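Local coordinates for protein esterase A (PDB 5GKV) that probably hydrolyses ester bonds as a serine hydrolase of the beta-lactamase family and is a homologue of penicillin-binding proteins, at residues Arg44-Ile49 / Ala272-Met277; Gly345-Ala350 / Arg377-Ala382; Met277-Leu280 / Thr285-Gly288; Lys83-Leu88 / Leu204-Gly209. One frame throughout, in Å; residues are numbered along the deposited sequence.

Interaction 1. Residues Arg44-Ile49 / Ala272-Met277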
loop_
_atom_site.group_PDB
_atom_site.type_symbol
_atom_site.label_atom_id
_atom_site.label_comp_id
_atom_site.label_asym_id
_atom_site.label_seq_id
_atom_site.Cartn_x
_atom_site.Cartn_y
_atom_site.Cartn_z
ATOM N N ARG A 44 5.022 0.672 15.295
ATOM C CA ARG A 44 3.700 0.578 15.896
ATOM C C ARG A 44 2.946 -0.548 15.204
ATOM O O ARG A 44 3.019 -0.699 13.973
ATOM C CB ARG A 44 2.946 1.914 15.775
ATOM C CG ARG A 44 1.672 2.008 16.616
ATOM C CD ARG A 44 1.080 3.406 16.513
ATOM N NE ARG A 44 -0.035 3.640 17.431
ATOM C CZ ARG A 44 -0.667 4.812 17.504
ATOM N NH1 ARG A 44 -0.298 5.814 16.702
ATOM N NH2 ARG A 44 -1.663 4.980 18.345
ATOM N N PHE A 45 2.258 -1.366 15.997
ATOM C CA PHE A 45 1.486 -2.481 15.461
ATOM C C PHE A 45 0.083 -2.382 16.022
ATOM O O PHE A 45 -0.092 -2.278 17.239
ATOM C CB PHE A 45 2.074 -3.847 15.822
ATOM C CG PHE A 45 1.252 -5.013 15.308
ATOM C CD1 PHE A 45 1.262 -5.345 13.956
ATOM C CD2 PHE A 45 0.484 -5.788 16.178
ATOM C CE1 PHE A 45 0.499 -6.420 13.468
ATOM C CE2 PHE A 45 -0.274 -6.869 15.705
ATOM C CZ PHE A 45 -0.264 -7.189 14.350
ATOM N N ALA A 46 -0.902 -2.448 15.141
ATOM C CA ALA A 46 -2.297 -2.349 15.535
ATOM C C ALA A 46 -3.063 -3.524 14.956
ATOM O O ALA A 46 -2.841 -3.909 13.803
ATOM C CB ALA A 46 -2.919 -1.018 15.072
ATOM N N PHE A 47 -3.983 -4.070 15.754
ATOM C CA PHE A 47 -4.796 -5.208 15.357
ATOM C C PHE A 47 -6.237 -4.896 15.720
ATOM O O PHE A 47 -6.506 -4.366 16.802
ATOM C CB PHE A 47 -4.306 -6.497 16.050
ATOM C CG PHE A 47 -4.946 -7.746 15.535
ATOM C CD1 PHE A 47 -4.557 -8.287 14.316
ATOM C CD2 PHE A 47 -5.913 -8.404 16.283
ATOM C CE1 PHE A 47 -5.134 -9.458 13.845
ATOM C CE2 PHE A 47 -6.497 -9.581 15.815
ATOM C CZ PHE A 47 -6.113 -10.098 14.593
ATOM N N ALA A 48 -7.157 -5.189 14.796
ATOM C CA ALA A 48 -8.543 -4.771 14.936
ATOM C C ALA A 48 -9.477 -5.951 14.707
ATOM O O ALA A 48 -9.214 -6.825 13.878
ATOM C CB ALA A 48 -8.898 -3.635 13.957
ATOM N N ILE A 49 -10.576 -5.955 15.454
ATOM C CA ILE A 49 -11.619 -6.965 15.337
ATOM C C ILE A 49 -12.896 -6.227 15.004
ATOM O O ILE A 49 -13.315 -5.346 15.761
ATOM C CB ILE A 49 -11.782 -7.784 16.627
ATOM C CG1 ILE A 49 -10.516 -8.589 16.910
ATOM C CG2 ILE A 49 -12.993 -8.708 16.514
ATOM C CD1 ILE A 49 -10.523 -9.266 18.273
ATOM N N ALA A 272 -4.590 3.875 12.156
ATOM C CA ALA A 272 -5.364 4.432 11.051
ATOM C C ALA A 272 -5.557 3.393 9.951
ATOM O O ALA A 272 -6.679 3.203 9.451
ATOM C CB ALA A 272 -4.686 5.690 10.508
ATOM N N LEU A 273 -4.485 2.669 9.595
ATOM C CA LEU A 273 -4.602 1.643 8.560
ATOM C C LEU A 273 -5.419 0.455 9.045
ATOM O O LEU A 273 -6.210 -0.120 8.281
ATOM C CB LEU A 273 -3.211 1.184 8.101
ATOM C CG LEU A 273 -2.413 2.263 7.354
ATOM C CD1 LEU A 273 -0.951 1.839 7.255
ATOM C CD2 LEU A 273 -3.010 2.514 5.968
ATOM N N ALA A 274 -5.244 0.065 10.306
ATOM C CA ALA A 274 -5.999 -1.074 10.822
ATOM C C ALA A 274 -7.492 -0.778 10.827
ATOM O O ALA A 274 -8.308 -1.663 10.533
ATOM C CB ALA A 274 -5.508 -1.449 12.233
ATOM N N ARG A 275 -7.870 0.465 11.150
ATOM C CA ARG A 275 -9.278 0.839 11.126
ATOM C C ARG A 275 -9.819 0.859 9.700
ATOM O O ARG A 275 -10.913 0.346 9.443
ATOM C CB ARG A 275 -9.468 2.200 11.802
ATOM C CG ARG A 275 -9.142 2.190 13.290
ATOM C CD ARG A 275 -9.303 3.569 13.928
ATOM N NE ARG A 275 -10.641 4.090 13.708
ATOM C CZ ARG A 275 -10.941 5.387 13.626
ATOM N NH1 ARG A 275 -9.986 6.306 13.747
ATOM N NH2 ARG A 275 -12.198 5.766 13.410
ATOM N N LEU A 276 -9.055 1.425 8.757
ATOM C CA LEU A 276 -9.519 1.491 7.374
ATOM C C LEU A 276 -9.683 0.096 6.784
ATOM O O LEU A 276 -10.736 -0.232 6.215
ATOM C CB LEU A 276 -8.559 2.342 6.529
ATOM C CG LEU A 276 -8.967 2.516 5.055
ATOM C CD1 LEU A 276 -10.292 3.253 4.946
ATOM C CD2 LEU A 276 -7.896 3.251 4.286
ATOM N N MET A 277 -8.648 -0.750 6.905
ATOM C CA MET A 277 -8.782 -2.123 6.443
ATOM C C MET A 277 -9.822 -2.881 7.257
ATOM O O MET A 277 -10.455 -3.807 6.737
ATOM C CB MET A 277 -7.434 -2.854 6.505
ATOM C CG MET A 277 -6.339 -2.248 5.642
ATOM S SD MET A 277 -6.768 -2.059 3.895
ATOM C CE MET A 277 -6.551 -3.767 3.372
#
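Ala46 and Ala48 meet Ala274 with no flat side chain between them; the rings of the strand, Phe45 and Phe47, alternate with the two alanines and lie on the other face of the central antiparallel sheet of the beta-lactamase fold. There Phe47 packs beside Val54, Val55 and Val356, and both rings lie toward helix 373-384. In both phenylalanines CG stands anti to the backbone N (chi1 178° in Phe45, -171° in Phe47), which swings both rings the same way, so that they slant along the strand toward its Ile49 end. Helix 270-281 packs on the face of the sheet turned away from those rings. Three methyl groups make the join. Ala46 CB rests on Ala274 CB at 3.9 Å, while Ala48 CB is 4.4 Å from the same Ala274 CB, so one helix methyl sits against two alternate residues of strand 42-49. With nothing larger than a methyl at the interface, the backbones draw close: the CA atoms of Ala48 and Ala274 are 6.1 Å apart. The layer is apolar but touches the peptide groups as well. Ala274 CB lies 4.0 Å from Ala46 O. Ser357 OG, on the adjoining strand 356-362, is hydrogen-bonded to the carbonyl of Ala274, and Ala48 CB packs 4.0 Å from that same oxygen, Ala274 O.

Interaction 2. Residues Gly345-Ala350 / Arg377-Ala382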
loop_
_atom_site.group_PDB
_atom_site.type_symbol
_atom_site.label_atom_id
_atom_site.label_comp_id
_atom_site.label_asym_id
_atom_site.label_seq_id
_atom_site.Cartn_x
_atom_site.Cartn_y
_atom_site.Cartn_z
ATOM N N GLY A 345 9.159 -2.846 4.937
ATOM C CA GLY A 345 8.527 -3.798 5.832
ATOM C C GLY A 345 7.132 -3.471 6.335
ATOM O O GLY A 345 6.521 -4.329 6.970
ATOM N N SER A 346 6.609 -2.270 6.065
ATOM C CA SER A 346 5.254 -1.951 6.511
ATOM C C SER A 346 4.213 -2.800 5.773
ATOM O O SER A 346 4.462 -3.349 4.695
ATOM C CB SER A 346 4.951 -0.459 6.309
ATOM O OG SER A 346 4.752 -0.128 4.930
ATOM N N CYS A 347 3.021 -2.898 6.362
ATOM C CA CYS A 347 1.938 -3.594 5.676
ATOM C C CYS A 347 0.615 -3.232 6.332
ATOM O O CYS A 347 0.571 -2.757 7.472
ATOM C CB CYS A 347 2.131 -5.119 5.697
ATOM S SG CYS A 347 1.816 -5.864 7.338
ATOM N N ALA A 348 -0.466 -3.490 5.598
ATOM C CA ALA A 348 -1.811 -3.414 6.151
ATOM C C ALA A 348 -2.656 -4.472 5.457
ATOM O O ALA A 348 -2.506 -4.690 4.250
ATOM C CB ALA A 348 -2.420 -2.023 5.974
ATOM N N PHE A 349 -3.522 -5.142 6.217
ATOM C CA PHE A 349 -4.299 -6.228 5.630
ATOM C C PHE A 349 -5.689 -6.277 6.249
ATOM O O PHE A 349 -5.921 -5.786 7.361
ATOM C CB PHE A 349 -3.603 -7.578 5.832
ATOM C CG PHE A 349 -3.655 -8.055 7.263
ATOM C CD1 PHE A 349 -2.755 -7.561 8.202
ATOM C CD2 PHE A 349 -4.634 -8.948 7.677
ATOM C CE1 PHE A 349 -2.820 -7.975 9.539
ATOM C CE2 PHE A 349 -4.706 -9.364 9.013
ATOM C CZ PHE A 349 -3.799 -8.887 9.933
ATOM N N ALA A 350 -6.594 -6.948 5.531
ATOM C CA ALA A 350 -7.949 -7.228 5.980
ATOM C C ALA A 350 -8.244 -8.709 5.797
ATOM O O ALA A 350 -7.804 -9.317 4.817
ATOM C CB ALA A 350 -8.991 -6.409 5.195
ATOM N N ARG A 377 5.602 -12.209 12.104
ATOM C CA ARG A 377 5.555 -12.778 13.451
ATOM C C ARG A 377 4.458 -12.127 14.285
ATOM O O ARG A 377 3.799 -12.797 15.091
ATOM C CB ARG A 377 6.898 -12.602 14.161
ATOM C CG ARG A 377 8.055 -13.437 13.625
ATOM C CD ARG A 377 9.269 -13.347 14.592
ATOM N NE ARG A 377 9.931 -12.038 14.549
ATOM C CZ ARG A 377 10.938 -11.742 13.727
ATOM N NH1 ARG A 377 11.413 -12.673 12.901
ATOM N NH2 ARG A 377 11.487 -10.530 13.743
ATOM N N LEU A 378 4.265 -10.811 14.131
ATOM C CA LEU A 378 3.231 -10.116 14.897
ATOM C C LEU A 378 1.838 -10.580 14.487
ATOM O O LEU A 378 0.986 -10.863 15.342
ATOM C CB LEU A 378 3.360 -8.593 14.711
ATOM C CG LEU A 378 4.560 -7.947 15.420
ATOM C CD1 LEU A 378 4.792 -6.508 14.923
ATOM C CD2 LEU A 378 4.356 -7.979 16.960
ATOM N N ILE A 379 1.594 -10.672 13.179
ATOM C CA ILE A 379 0.286 -11.097 12.687
ATOM C C ILE A 379 0.014 -12.539 13.096
ATOM O O ILE A 379 -1.107 -12.898 13.469
ATOM C CB ILE A 379 0.211 -10.900 11.160
ATOM C CG1 ILE A 379 0.283 -9.396 10.822
ATOM C CG2 ILE A 379 -1.066 -11.516 10.581
ATOM C CD1 ILE A 379 0.539 -9.105 9.341
ATOM N N GLU A 380 1.037 -13.387 13.037
ATOM C CA GLU A 380 0.840 -14.780 13.429
ATOM C C GLU A 380 0.532 -14.886 14.919
ATOM O O GLU A 380 -0.348 -15.657 15.326
ATOM C CB GLU A 380 2.075 -15.601 13.029
ATOM C CG GLU A 380 2.176 -15.709 11.494
ATOM C CD GLU A 380 3.339 -16.558 11.004
ATOM O OE1 GLU A 380 4.310 -16.739 11.767
ATOM O OE2 GLU A 380 3.275 -17.052 9.851
ATOM N N ALA A 381 1.190 -14.075 15.745
ATOM C CA ALA A 381 0.859 -14.056 17.167
ATOM C C ALA A 381 -0.563 -13.568 17.408
ATOM O O ALA A 381 -1.258 -14.060 18.314
ATOM C CB ALA A 381 1.847 -13.170 17.932
ATOM N N ALA A 382 -1.005 -12.570 16.637
ATOM C CA ALA A 382 -2.362 -12.071 16.820
ATOM C C ALA A 382 -3.378 -13.157 16.487
ATOM O O ALA A 382 -4.330 -13.383 17.243
ATOM C CB ALA A 382 -2.583 -10.827 15.957
#
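Ile379 fits its branched side chain against the ring of Phe349 and the sulfur of Cys347, joining helix 373-384 to strand 347-351 on one face of the central sheet of the beta-lactamase fold. Nearest of all, CD1 of Ile379 meets CE1 of Phe349 at 3.5 Å, in an oblique approach to the ring. The other branch takes part too: Ile379 CG2 lies 3.8 Å from Phe349 CZ, so both arms of the isoleucine engage the outer rim atoms of the phenyl group. Cys347, two residues back and on the same side of the strand, adds its SG at 4.0 Å from Ile379 CD1. Here the sulfur acts as an apolar surface.

A shared first torsion (chi1 72° in Phe349, 73° in Cys347), with the side chain between backbone N and carbonyl carbon, sends the ring and the sulfur off the strand side by side toward Ile379. The isoleucine reaches across from the opposite direction with an extended chain, CD1 anti to CA (chi2 167°), and spans backbones whose CA atoms at Phe349 and Ile379 are 9.7 Å apart.

Farther out, Phe45 of strand 42-49 borders Ile379, and backbone bonds to Tyr360 and Gly358 fix Cys347 and Phe349 within the sheet. On the opposite face Ala348 packs on Leu273 and Met277 of helix 270-281. Helix 373-384 is in turn tied to helix 25-35 by Leu378, which packs on Val30 and Phe31, and by Arg377, whose NH2 is hydrogen-bonded to Asn34 OD1.

Interaction 3. Residues Met277-Leu280 / Thr285-Gly288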
loop_
_atom_site.group_PDB
_atom_site.type_symbol
_atom_site.label_atom_id
_atom_site.label_comp_id
_atom_site.label_asym_id
_atom_site.label_seq_id
_atom_site.Cartn_x
_atom_site.Cartn_y
_atom_site.Cartn_z
ATOM N N MET A 277 -8.648 -0.750 6.905
ATOM C CA MET A 277 -8.782 -2.123 6.443
ATOM C C MET A 277 -9.822 -2.881 7.257
ATOM O O MET A 277 -10.455 -3.807 6.737
ATOM C CB MET A 277 -7.434 -2.854 6.505
ATOM C CG MET A 277 -6.339 -2.248 5.642
ATOM S SD MET A 277 -6.768 -2.059 3.895
ATOM C CE MET A 277 -6.551 -3.767 3.372
ATOM N N GLY A 278 -10.014 -2.495 8.524
ATOM C CA GLY A 278 -11.056 -3.112 9.334
ATOM C C GLY A 278 -12.443 -2.957 8.732
ATOM O O GLY A 278 -13.272 -3.869 8.814
ATOM N N ALA A 279 -12.711 -1.804 8.110
ATOM C CA ALA A 279 -13.988 -1.624 7.432
ATOM C C ALA A 279 -14.166 -2.648 6.316
ATOM O O ALA A 279 -15.260 -3.195 6.135
ATOM C CB ALA A 279 -14.106 -0.200 6.884
ATOM N N LEU A 280 -13.099 -2.923 5.557
ATOM C CA LEU A 280 -13.148 -3.961 4.528
ATOM C C LEU A 280 -13.262 -5.367 5.121
ATOM O O LEU A 280 -13.693 -6.290 4.416
ATOM C CB LEU A 280 -11.906 -3.872 3.631
ATOM C CG LEU A 280 -11.576 -2.487 3.078
ATOM C CD1 LEU A 280 -10.411 -2.567 2.075
ATOM C CD2 LEU A 280 -12.818 -1.887 2.410
ATOM N N THR A 285 -18.193 -1.236 6.604
ATOM C CA THR A 285 -18.625 -0.185 7.506
ATOM C C THR A 285 -17.550 0.089 8.554
ATOM O O THR A 285 -16.921 -0.839 9.062
ATOM C CB THR A 285 -19.946 -0.584 8.155
ATOM O OG1 THR A 285 -20.916 -0.749 7.112
ATOM C CG2 THR A 285 -20.423 0.486 9.125
ATOM N N LEU A 286 -17.318 1.370 8.837
ATOM C CA LEU A 286 -16.387 1.791 9.881
ATOM C C LEU A 286 -17.080 2.818 10.767
ATOM O O LEU A 286 -17.547 3.850 10.272
ATOM C CB LEU A 286 -15.107 2.378 9.283
ATOM C CG LEU A 286 -13.980 2.755 10.258
ATOM C CD1 LEU A 286 -13.502 1.539 11.060
ATOM C CD2 LEU A 286 -12.828 3.395 9.478
ATOM N N ASP A 287 -17.133 2.539 12.073
ATOM C CA ASP A 287 -17.783 3.430 13.039
ATOM C C ASP A 287 -19.163 3.866 12.546
ATOM O O ASP A 287 -19.539 5.035 12.626
ATOM C CB ASP A 287 -16.901 4.649 13.350
ATOM C CG ASP A 287 -15.500 4.260 13.837
ATOM O OD1 ASP A 287 -15.284 3.092 14.243
ATOM O OD2 ASP A 287 -14.604 5.136 13.810
ATOM N N GLY A 288 -19.911 2.916 11.983
ATOM C CA GLY A 288 -21.268 3.166 11.549
ATOM C C GLY A 288 -21.432 3.747 10.158
ATOM O O GLY A 288 -22.573 3.892 9.705
#
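A short-range packing contact between Ala279 and the pair Thr285 and Leu286 folds the chain back on the last turns of helix 270-281. The strand residues belong to a small beta hairpin, 285-286 with 289-290, at the edge of the beta-lactamase fold, about 17 Å from the centre of the chain to the centre of the contact. The chain leaves the helix, turns, and returns close alongside it: the CA atoms of Ala279 and Leu286 are 4.8 Å apart.

Ala279 is the helix residue that touches, and it offers both its methyl and its CA-H. The methyl packs on the side chain beyond, Ala279 CB lying 3.7 Å from Leu286 CB. The CA-H points at a carbonyl instead, with Ala279 CA 3.4 Å from Thr285 O and an angle at the hydrogen of 144°, a CA-H...O contact. Ala279 CB also comes within 3.6 Å of Thr285 O, so the oxygen is approached by two carbons of one residue. Thr285 thus takes part through its backbone, its own CB pointing away from the helix.

Leu286 holds CG anti to its N and runs on to pack against Leu204, while Leu291 adds to the apolar surroundings of Ala279. At the hairpin tip Asp287 and Gly288 both have positive phi (48° and 86°), as in a type I' turn, and the carboxylate of Asp287 is tied back to the helix by a salt bridge from OD2 to NH2 of Arg275.

Interaction 4. Residues Lys83-Leu88 / Leu204-Gly209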
loop_
_atom_site.group_PDB
_atom_site.type_symbol
_atom_site.label_atom_id
_atom_site.label_comp_id
_atom_site.label_asym_id
_atom_site.label_seq_id
_atom_site.Cartn_x
_atom_site.Cartn_y
_atom_site.Cartn_z
ATOM N N LYS A 83 -0.596 1.544 -1.760
ATOM C CA LYS A 83 -1.366 0.981 -2.869
ATOM C C LYS A 83 -2.674 0.341 -2.417
ATOM O O LYS A 83 -3.633 0.278 -3.200
ATOM C CB LYS A 83 -0.519 -0.055 -3.627
ATOM C CG LYS A 83 0.717 0.551 -4.294
ATOM C CD LYS A 83 1.311 -0.405 -5.322
ATOM C CE LYS A 83 2.404 0.278 -6.144
ATOM N NZ LYS A 83 3.618 0.578 -5.299
ATOM N N ALA A 84 -2.738 -0.163 -1.178
ATOM C CA ALA A 84 -4.006 -0.690 -0.676
ATOM C C ALA A 84 -5.043 0.418 -0.556
ATOM O O ALA A 84 -6.239 0.187 -0.787
ATOM C CB ALA A 84 -3.803 -1.380 0.682
ATOM N N VAL A 85 -4.599 1.631 -0.198
ATOM C CA VAL A 85 -5.505 2.776 -0.123
ATOM C C VAL A 85 -5.968 3.176 -1.521
ATOM O O VAL A 85 -7.158 3.433 -1.746
ATOM C CB VAL A 85 -4.841 3.959 0.613
ATOM C CG1 VAL A 85 -5.821 5.180 0.681
ATOM C CG2 VAL A 85 -4.413 3.543 2.027
ATOM N N ALA A 86 -5.042 3.224 -2.485
ATOM C CA ALA A 86 -5.437 3.519 -3.856
ATOM C C ALA A 86 -6.441 2.491 -4.358
ATOM O O ALA A 86 -7.431 2.841 -5.015
ATOM C CB ALA A 86 -4.200 3.557 -4.757
ATOM N N ALA A 87 -6.215 1.214 -4.031
ATOM C CA ALA A 87 -7.124 0.173 -4.493
ATOM C C ALA A 87 -8.516 0.367 -3.909
ATOM O O ALA A 87 -9.518 0.233 -4.621
ATOM C CB ALA A 87 -6.575 -1.203 -4.140
ATOM N N LEU A 88 -8.590 0.698 -2.618
ATOM C CA LEU A 88 -9.878 0.957 -1.989
ATOM C C LEU A 88 -10.597 2.121 -2.665
ATOM O O LEU A 88 -11.802 2.050 -2.916
ATOM C CB LEU A 88 -9.672 1.234 -0.492
ATOM C CG LEU A 88 -10.885 1.415 0.440
ATOM C CD1 LEU A 88 -10.405 1.332 1.862
ATOM C CD2 LEU A 88 -11.571 2.735 0.288
ATOM N N LEU A 204 -9.282 9.574 10.823
ATOM C CA LEU A 204 -8.179 8.664 10.533
ATOM C C LEU A 204 -6.914 9.471 10.279
ATOM O O LEU A 204 -6.914 10.384 9.450
ATOM C CB LEU A 204 -8.488 7.780 9.320
ATOM C CG LEU A 204 -9.736 6.896 9.475
ATOM C CD1 LEU A 204 -10.041 6.151 8.205
ATOM C CD2 LEU A 204 -9.560 5.909 10.609
ATOM N N ASP A 205 -5.831 9.117 10.978
ATOM C CA ASP A 205 -4.554 9.809 10.798
ATOM C C ASP A 205 -3.804 9.162 9.631
ATOM O O ASP A 205 -2.819 8.437 9.794
ATOM C CB ASP A 205 -3.741 9.780 12.093
ATOM C CG ASP A 205 -2.732 10.903 12.163
ATOM O OD1 ASP A 205 -2.711 11.767 11.244
ATOM O OD2 ASP A 205 -1.980 10.951 13.150
ATOM N N LEU A 206 -4.307 9.453 8.429
ATOM C CA LEU A 206 -3.843 8.839 7.191
ATOM C C LEU A 206 -3.972 9.872 6.082
ATOM O O LEU A 206 -5.004 10.550 5.979
ATOM C CB LEU A 206 -4.656 7.574 6.869
ATOM C CG LEU A 206 -4.622 7.112 5.404
ATOM C CD1 LEU A 206 -3.236 6.560 5.008
ATOM C CD2 LEU A 206 -5.743 6.109 5.097
ATOM N N TRP A 207 -2.927 9.990 5.263
ATOM C CA TRP A 207 -2.780 11.100 4.335
ATOM C C TRP A 207 -2.133 10.627 3.042
ATOM O O TRP A 207 -1.168 9.858 3.067
ATOM C CB TRP A 207 -1.885 12.201 4.924
ATOM C CG TRP A 207 -2.223 12.631 6.302
ATOM C CD1 TRP A 207 -2.048 11.922 7.460
ATOM C CD2 TRP A 207 -2.776 13.900 6.690
ATOM N NE1 TRP A 207 -2.477 12.657 8.540
ATOM C CE2 TRP A 207 -2.923 13.876 8.100
ATOM C CE3 TRP A 207 -3.157 15.049 5.986
ATOM C CZ2 TRP A 207 -3.434 14.954 8.813
ATOM C CZ3 TRP A 207 -3.668 16.122 6.698
ATOM C CH2 TRP A 207 -3.800 16.066 8.099
ATOM N N ILE A 208 -2.625 11.125 1.913
ATOM C CA ILE A 208 -1.880 11.074 0.658
ATOM C C ILE A 208 -1.751 12.518 0.197
ATOM O O ILE A 208 -2.755 13.159 -0.148
ATOM C CB ILE A 208 -2.562 10.198 -0.401
ATOM C CG1 ILE A 208 -2.655 8.743 0.090
ATOM C CG2 ILE A 208 -1.788 10.265 -1.716
ATOM C CD1 ILE A 208 -3.387 7.801 -0.898
ATOM N N GLY A 209 -0.523 13.041 0.227
ATOM C CA GLY A 209 -0.309 14.473 0.157
ATOM C C GLY A 209 -0.371 15.088 1.544
ATOM O O GLY A 209 -1.455 15.339 2.075
#
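Val85, on helix 82-95, packs against Leu206 and Ile208 of edge strand 206-208, where the helical region of the beta-lactamase fold meets a small three-stranded sheet. The apolar contacts are divided between the two methyls of the valine. Val85 CG1, anti to the backbone N (chi1 180°), meets Ile208 CD1 tip to tip at 3.9 Å. Val85 CG2 turns to Leu206 CD2 at 4.2 Å. The backbones stay well apart, 9.1 Å between the CA atoms of Val85 and Ile208. Leu194 of helix 190-202 touches both Val85 and Ile208, and Leu276 borders Leu206.

The polar bonds lie within or outside the two segments, not between them. On the helix, Lys83 stands where this family carries the lysine of its Ser-X-X-Lys signature, consistent with a place in the active site; its NZ is hydrogen-bonded to Tyr169 OH and to the carbonyls of Pro171 and Ser263. On the other segment Asp205 centres an inverse gamma turn leading into the strand, and its OD2 forms a salt bridge with Arg217. Its other oxygen holds the indole of Trp207: NE1 bonds to Asp205 OD1 at 2.9 Å, almost straight at 172° and in the ring plane.

In the fold
Helix 270-281 is the common element: interactions 1 and 3 use it directly and share Met277, their centres 10 Å apart. Its Leu276 and Leu280 touch Leu88 of interaction 4, and its Met277 packs on Phe349 and Ala350 of interaction 2. Interactions 1 and 2, also 10 Å apart between centres, bring helices to opposite faces of the same central antiparallel sheet. Along the chain, interaction 4 is nested inside the long loop closed by interaction 1; interaction 3 begins where interaction 1 ends, and interaction 2 follows. Together they trace a layered path from the C-terminal helix through the sheet to the helical region, all within the one beta-lactamase-type fold.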